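Long-range contacts in possible substrate binding protein of ABC transporter system (Rhodopseudomonas palustris, PDB 3NND), which probably binds an amino acid, or another substrate, as the substrate-binding component of an ABC transporter: residues Lys8-Tyr13 / Asp74-Ala79; Ala314-Met319 / Met328-Glu333. One frame throughout, in Å; residues are numbered along the deposited sequence.

Interaction 1 (Lys8-Tyr13 / Asp74-Ala79)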
loop_
_atom_site.group_PDB
_atom_site.type_symbol
_atom_site.label_atom_id
_atom_site.label_comp_id
_atom_site.label_asym_id
_atom_site.label_seq_id
_atom_site.Cartn_x
_atom_site.Cartn_y
_atom_site.Cartn_z
ATOM N N LYS B 8 13.497 -26.076 37.817
ATOM C CA LYS B 8 13.006 -26.982 36.778
ATOM C C LYS B 8 12.171 -26.292 35.698
ATOM O O LYS B 8 11.110 -25.742 35.974
ATOM C CB LYS B 8 12.207 -28.120 37.414
ATOM C CG LYS B 8 13.026 -28.994 38.363
ATOM C CD LYS B 8 12.142 -29.808 39.313
ATOM C CE LYS B 8 11.615 -28.957 40.480
ATOM N NZ LYS B 8 12.678 -28.434 41.400
ATOM N N ILE B 9 12.650 -26.330 34.461
ATOM C CA ILE B 9 11.920 -25.742 33.344
ATOM C C ILE B 9 11.413 -26.827 32.405
ATOM O O ILE B 9 12.197 -27.621 31.877
ATOM C CB ILE B 9 12.818 -24.806 32.520
ATOM C CG1 ILE B 9 13.483 -23.762 33.427
ATOM C CG2 ILE B 9 12.018 -24.163 31.392
ATOM C CD1 ILE B 9 14.513 -22.918 32.735
ATOM N N ALA B 10 10.106 -26.869 32.187
ATOM C CA ALA B 10 9.552 -27.832 31.244
ATOM C C ALA B 10 9.435 -27.211 29.868
ATOM O O ALA B 10 9.054 -26.051 29.736
ATOM C CB ALA B 10 8.199 -28.312 31.709
ATOM N N LEU B 11 9.769 -27.984 28.845
ATOM C CA LEU B 11 9.565 -27.561 27.468
ATOM C C LEU B 11 8.667 -28.579 26.776
ATOM O O LEU B 11 9.064 -29.723 26.560
ATOM C CB LEU B 11 10.899 -27.448 26.732
ATOM C CG LEU B 11 10.819 -27.153 25.236
ATOM C CD1 LEU B 11 10.308 -25.741 24.992
ATOM C CD2 LEU B 11 12.165 -27.347 24.580
ATOM N N ILE B 12 7.446 -28.166 26.461
ATOM C CA ILE B 12 6.526 -28.994 25.700
ATOM C C ILE B 12 6.783 -28.647 24.258
ATOM O O ILE B 12 6.833 -27.468 23.921
ATOM C CB ILE B 12 5.057 -28.643 26.015
ATOM C CG1 ILE B 12 4.883 -28.315 27.498
ATOM C CG2 ILE B 12 4.142 -29.771 25.617
ATOM C CD1 ILE B 12 5.174 -29.460 28.422
ATOM N N TYR B 13 6.948 -29.654 23.404
ATOM C CA TYR B 13 7.230 -29.401 21.988
ATOM C C TYR B 13 7.003 -30.602 21.082
ATOM O O TYR B 13 7.148 -31.746 21.508
ATOM C CB TYR B 13 8.658 -28.864 21.812
ATOM C CG TYR B 13 9.795 -29.848 22.040
ATOM C CD1 TYR B 13 11.008 -29.676 21.392
ATOM C CD2 TYR B 13 9.662 -30.937 22.893
ATOM C CE1 TYR B 13 12.061 -30.545 21.583
ATOM C CE2 TYR B 13 10.716 -31.822 23.097
ATOM C CZ TYR B 13 11.922 -31.616 22.436
ATOM O OH TYR B 13 13.000 -32.471 22.612
ATOM N N ASP B 74 7.252 -34.271 37.381
ATOM C CA ASP B 74 8.645 -33.836 37.384
ATOM C C ASP B 74 8.850 -32.564 38.203
ATOM O O ASP B 74 9.984 -32.146 38.452
ATOM C CB ASP B 74 9.151 -33.648 35.963
ATOM C CG ASP B 74 8.904 -34.865 35.095
ATOM O OD1 ASP B 74 9.724 -35.816 35.149
ATOM O OD2 ASP B 74 7.895 -34.858 34.350
ATOM N N GLY B 75 7.748 -31.958 38.628
ATOM C CA GLY B 75 7.810 -30.826 39.528
ATOM C C GLY B 75 8.411 -29.604 38.866
ATOM O O GLY B 75 9.002 -28.753 39.542
ATOM N N ALA B 76 8.261 -29.510 37.544
ATOM C CA ALA B 76 8.719 -28.335 36.817
ATOM C C ALA B 76 8.129 -27.115 37.494
ATOM O O ALA B 76 6.995 -27.163 37.964
ATOM C CB ALA B 76 8.298 -28.398 35.372
ATOM N N ASP B 77 8.911 -26.040 37.567
ATOM C CA ASP B 77 8.472 -24.802 38.193
ATOM C C ASP B 77 7.798 -23.890 37.171
ATOM O O ASP B 77 6.954 -23.061 37.516
ATOM C CB ASP B 77 9.651 -24.073 38.841
ATOM C CG ASP B 77 10.137 -24.741 40.121
ATOM O OD1 ASP B 77 9.316 -25.297 40.892
ATOM O OD2 ASP B 77 11.359 -24.686 40.371
ATOM N N ILE B 78 8.176 -24.058 35.910
ATOM C CA ILE B 78 7.677 -23.217 34.828
ATOM C C ILE B 78 7.722 -23.983 33.530
ATOM O O ILE B 78 8.506 -24.919 33.382
ATOM C CB ILE B 78 8.536 -21.966 34.649
ATOM C CG1 ILE B 78 7.793 -20.934 33.800
ATOM C CG2 ILE B 78 9.862 -22.333 34.026
ATOM C CD1 ILE B 78 8.077 -19.519 34.224
ATOM N N ALA B 79 6.893 -23.591 32.578
ATOM C CA ALA B 79 6.836 -24.323 31.322
ATOM C C ALA B 79 6.900 -23.419 30.102
ATOM O O ALA B 79 6.388 -22.301 30.116
ATOM C CB ALA B 79 5.579 -25.189 31.272
#

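Interaction 2 (Ala314-Met319 / Met328-Glu333)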
loop_
_atom_site.group_PDB
_atom_site.type_symbol
_atom_site.label_atom_id
_atom_site.label_comp_id
_atom_site.label_asym_id
_atom_site.label_seq_id
_atom_site.Cartn_x
_atom_site.Cartn_y
_atom_site.Cartn_z
ATOM N N ALA B 314 4.592 -11.597 39.444
ATOM C CA ALA B 314 4.816 -10.222 39.883
ATOM C C ALA B 314 6.041 -9.600 39.202
ATOM O O ALA B 314 5.994 -8.468 38.700
ATOM C CB ALA B 314 4.962 -10.169 41.399
ATOM N N ALA B 315 7.139 -10.345 39.197
ATOM C CA ALA B 315 8.362 -9.901 38.553
ATOM C C ALA B 315 8.129 -9.612 37.072
ATOM O O ALA B 315 8.502 -8.547 36.575
ATOM C CB ALA B 315 9.435 -10.955 38.720
HETATM N N MSE B 316 7.492 -10.561 36.388
HETATM C CA MSE B 316 7.329 -10.544 34.932
HETATM C C MSE B 316 6.405 -9.451 34.406
HETATM O O MSE B 316 6.669 -8.864 33.357
HETATM C CB MSE B 316 6.849 -11.910 34.434
HETATM C CG MSE B 316 7.741 -13.050 34.887
HETATM SE SE MSE B 316 7.282 -14.780 34.125
HETATM C CE MSE B 316 7.110 -14.198 32.271
ATOM N N GLU B 317 5.312 -9.188 35.113
ATOM C CA GLU B 317 4.422 -8.119 34.690
ATOM C C GLU B 317 5.205 -6.814 34.607
ATOM O O GLU B 317 5.650 -6.282 35.618
ATOM C CB GLU B 317 3.222 -7.995 35.635
ATOM C CG GLU B 317 2.196 -9.115 35.450
ATOM C CD GLU B 317 1.064 -9.082 36.467
ATOM O OE1 GLU B 317 1.120 -8.282 37.420
ATOM O OE2 GLU B 317 0.112 -9.873 36.311
ATOM N N GLY B 318 5.393 -6.317 33.391
ATOM C CA GLY B 318 6.096 -5.063 33.186
ATOM C C GLY B 318 7.599 -5.226 33.078
ATOM O O GLY B 318 8.330 -4.255 32.930
HETATM N N MSE B 319 8.058 -6.466 33.152
HETATM C CA MSE B 319 9.480 -6.755 33.156
HETATM C C MSE B 319 10.077 -6.632 31.764
HETATM O O MSE B 319 9.519 -7.153 30.797
HETATM C CB MSE B 319 9.720 -8.163 33.711
HETATM C CG MSE B 319 10.999 -8.835 33.241
HETATM SE SE MSE B 319 11.227 -10.602 34.052
HETATM C CE MSE B 319 11.080 -10.019 35.882
HETATM N N MSE B 328 12.814 -6.671 25.091
HETATM C CA MSE B 328 11.383 -6.973 25.146
HETATM C C MSE B 328 10.781 -6.505 26.460
HETATM O O MSE B 328 11.493 -6.141 27.394
HETATM C CB MSE B 328 11.130 -8.474 24.978
HETATM C CG MSE B 328 11.617 -9.062 23.658
HETATM SE SE MSE B 328 10.914 -8.143 22.071
HETATM C CE MSE B 328 9.224 -9.115 21.832
ATOM N N VAL B 329 9.460 -6.515 26.530
ATOM C CA VAL B 329 8.778 -6.205 27.781
ATOM C C VAL B 329 7.391 -6.846 27.849
ATOM O O VAL B 329 6.615 -6.758 26.904
ATOM C CB VAL B 329 8.689 -4.678 28.015
ATOM C CG1 VAL B 329 7.926 -3.998 26.888
ATOM C CG2 VAL B 329 8.059 -4.386 29.368
ATOM N N PHE B 330 7.083 -7.507 28.956
ATOM C CA PHE B 330 5.749 -8.083 29.116
ATOM C C PHE B 330 4.759 -7.026 29.561
ATOM O O PHE B 330 4.929 -6.421 30.618
ATOM C CB PHE B 330 5.749 -9.219 30.141
ATOM C CG PHE B 330 6.311 -10.506 29.622
ATOM C CD1 PHE B 330 5.645 -11.224 28.656
ATOM C CD2 PHE B 330 7.499 -11.001 30.112
ATOM C CE1 PHE B 330 6.156 -12.397 28.175
ATOM C CE2 PHE B 330 8.008 -12.176 29.640
ATOM C CZ PHE B 330 7.335 -12.875 28.669
ATOM N N ARG B 331 3.723 -6.800 28.762
ATOM C CA ARG B 331 2.629 -5.938 29.189
ATOM C C ARG B 331 1.801 -6.650 30.259
ATOM O O ARG B 331 1.386 -7.791 30.075
ATOM C CB ARG B 331 1.754 -5.562 28.001
ATOM C CG ARG B 331 0.589 -4.662 28.343
ATOM C CD ARG B 331 0.064 -3.997 27.093
ATOM N NE ARG B 331 -0.198 -4.964 26.026
ATOM C CZ ARG B 331 -0.338 -4.637 24.743
ATOM N NH1 ARG B 331 -0.227 -3.369 24.360
ATOM N NH2 ARG B 331 -0.574 -5.580 23.840
ATOM N N LYS B 332 1.569 -5.988 31.384
ATOM C CA LYS B 332 0.888 -6.630 32.503
ATOM C C LYS B 332 -0.566 -6.992 32.189
ATOM O O LYS B 332 -1.043 -8.066 32.577
ATOM C CB LYS B 332 0.963 -5.747 33.746
ATOM C CG LYS B 332 -0.061 -6.068 34.781
ATOM C CD LYS B 332 0.346 -5.538 36.131
ATOM C CE LYS B 332 -0.743 -5.837 37.154
ATOM N NZ LYS B 332 -0.468 -5.188 38.463
ATOM N N GLU B 333 -1.264 -6.101 31.482
ATOM C CA GLU B 333 -2.687 -6.290 31.201
ATOM C C GLU B 333 -2.966 -7.619 30.497
ATOM O O GLU B 333 -3.866 -8.364 30.886
ATOM C CB GLU B 333 -3.238 -5.108 30.393
ATOM C CG GLU B 333 -4.757 -5.077 30.224
ATOM C CD GLU B 333 -5.208 -5.637 28.889
ATOM O OE1 GLU B 333 -4.532 -5.367 27.880
ATOM O OE2 GLU B 333 -6.240 -6.337 28.840
#

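Interaction 1 (Lys8-Tyr13 / Asp74-Ala79)
Ala10 and Ala79 sit side by side on neighbouring parallel strands, their CB atoms 4.1 Å apart on one face of the sheet, where Ala10 CB also meets Ala76 CB at 3.7 Å. Methyl groups suit this side because a helix packs directly over it. Ile9 and Ile78 point to the opposite face, their branches lying alongside each other with Ile9 CG2 against Ile78 CG2 at 3.9 Å. A nearly straight bond (172°) joins Ala10 N to Ile78 O at 2.8 Å. Lys8 O receives Asp77 N at 2.7 Å and, weakly, Ile78 N, so one carbonyl gathers the turn into the second strand.

The side chain of Lys8, partly exposed, makes the looser edge. Bent at its last two torsions (chi3 -78°, chi4 -64°), it runs past Gly75 and Ala76, yet Lys8 NZ stays 4.1 Å from Asp77 OD2, too far for a salt bridge. Replacing Lys8 with an alanine would probably uncover the Gly75-Ala76 backbone and leave Asp77 without this nearby positive charge. Gly75, leaving the preceding helix with positive phi, has a conformation that favours glycine.

Helix 60-72 covers the alanine face and helix 20-37 packs on Ile9; strand 47-55, beside 7-13, and strand 101-104, beside 78-80, continue the mixed sheet, each parallel to its neighbour, as in the Rossmann-like alpha/beta lobes of periplasmic binding proteins.

Interaction 2 (Ala314-Met319 / Met328-Glu333)
Gly318 N and Phe330 O, 2.8 Å apart, form the first of two backbone hydrogen bonds that hold the turn following helix 309-316 against strand 326-331. The second runs back from Phe330 N to Met319 O at 3.1 Å, so both polar backbone atoms of Phe330 are engaged. Met319 O also receives a CA-H...O contact from Val329. The type II turn from Met316 to Met319 sets up this pairing: Gly318 occupies its third position, where positive phi (87°) would jam a side chain against the preceding carbonyl.

Apolar contact is made by the selenomethionine Met316, whose chain bends at chi3 (47°) and brings Met316 CE to 3.4 Å from Phe330 CE2, obliquely to the ring. The two side chains run alongside each other in the same direction. A large flat ring suits this buried site because it can stack on Phe321 while meeting Phe122 edge-to-face.

The charged pair lies at the outer side. Lys332, extended with CG anti to the backbone N (chi1 160°), crosses Glu317 obliquely. Its methylenes lie against Glu317, with Lys332 CB 3.7 Å from Glu317 CB, and Lys332 NZ forms a long salt bridge to Glu317 OE1 at 3.6 Å; long chains with charged ends suit this edge. Glu317 OE2 hydrogen-bonds to His335.

Backbone bonds therefore fix the turn against the strand, the aromatic cluster buries its inner side, and the long ion pair, with Lys332 exposed, is likely to add less than Glu317's bond to His335.

From the N terminus, strand 7-13 leads through helix 20-37, strands 43-44 and 47-55 and helix 60-72 before interaction 1 closes this long loop by bringing strand 78-80 beside the first strand. Strands 101-104 and 121-123 then continue the sheet on that side. Interaction 2 opens far later and closes a short loop, in which strand 320-323 turns back into 326-331. The contacts therefore follow in series, neither nested nor crossed. The centres of interaction 1 and interaction 2 lie about 20 Å apart. Interaction 1 joins neighbouring strands inside the mixed sheet; interaction 2 ties the C-terminal end of helix 309-316 and the turn after it to the antiparallel sheet.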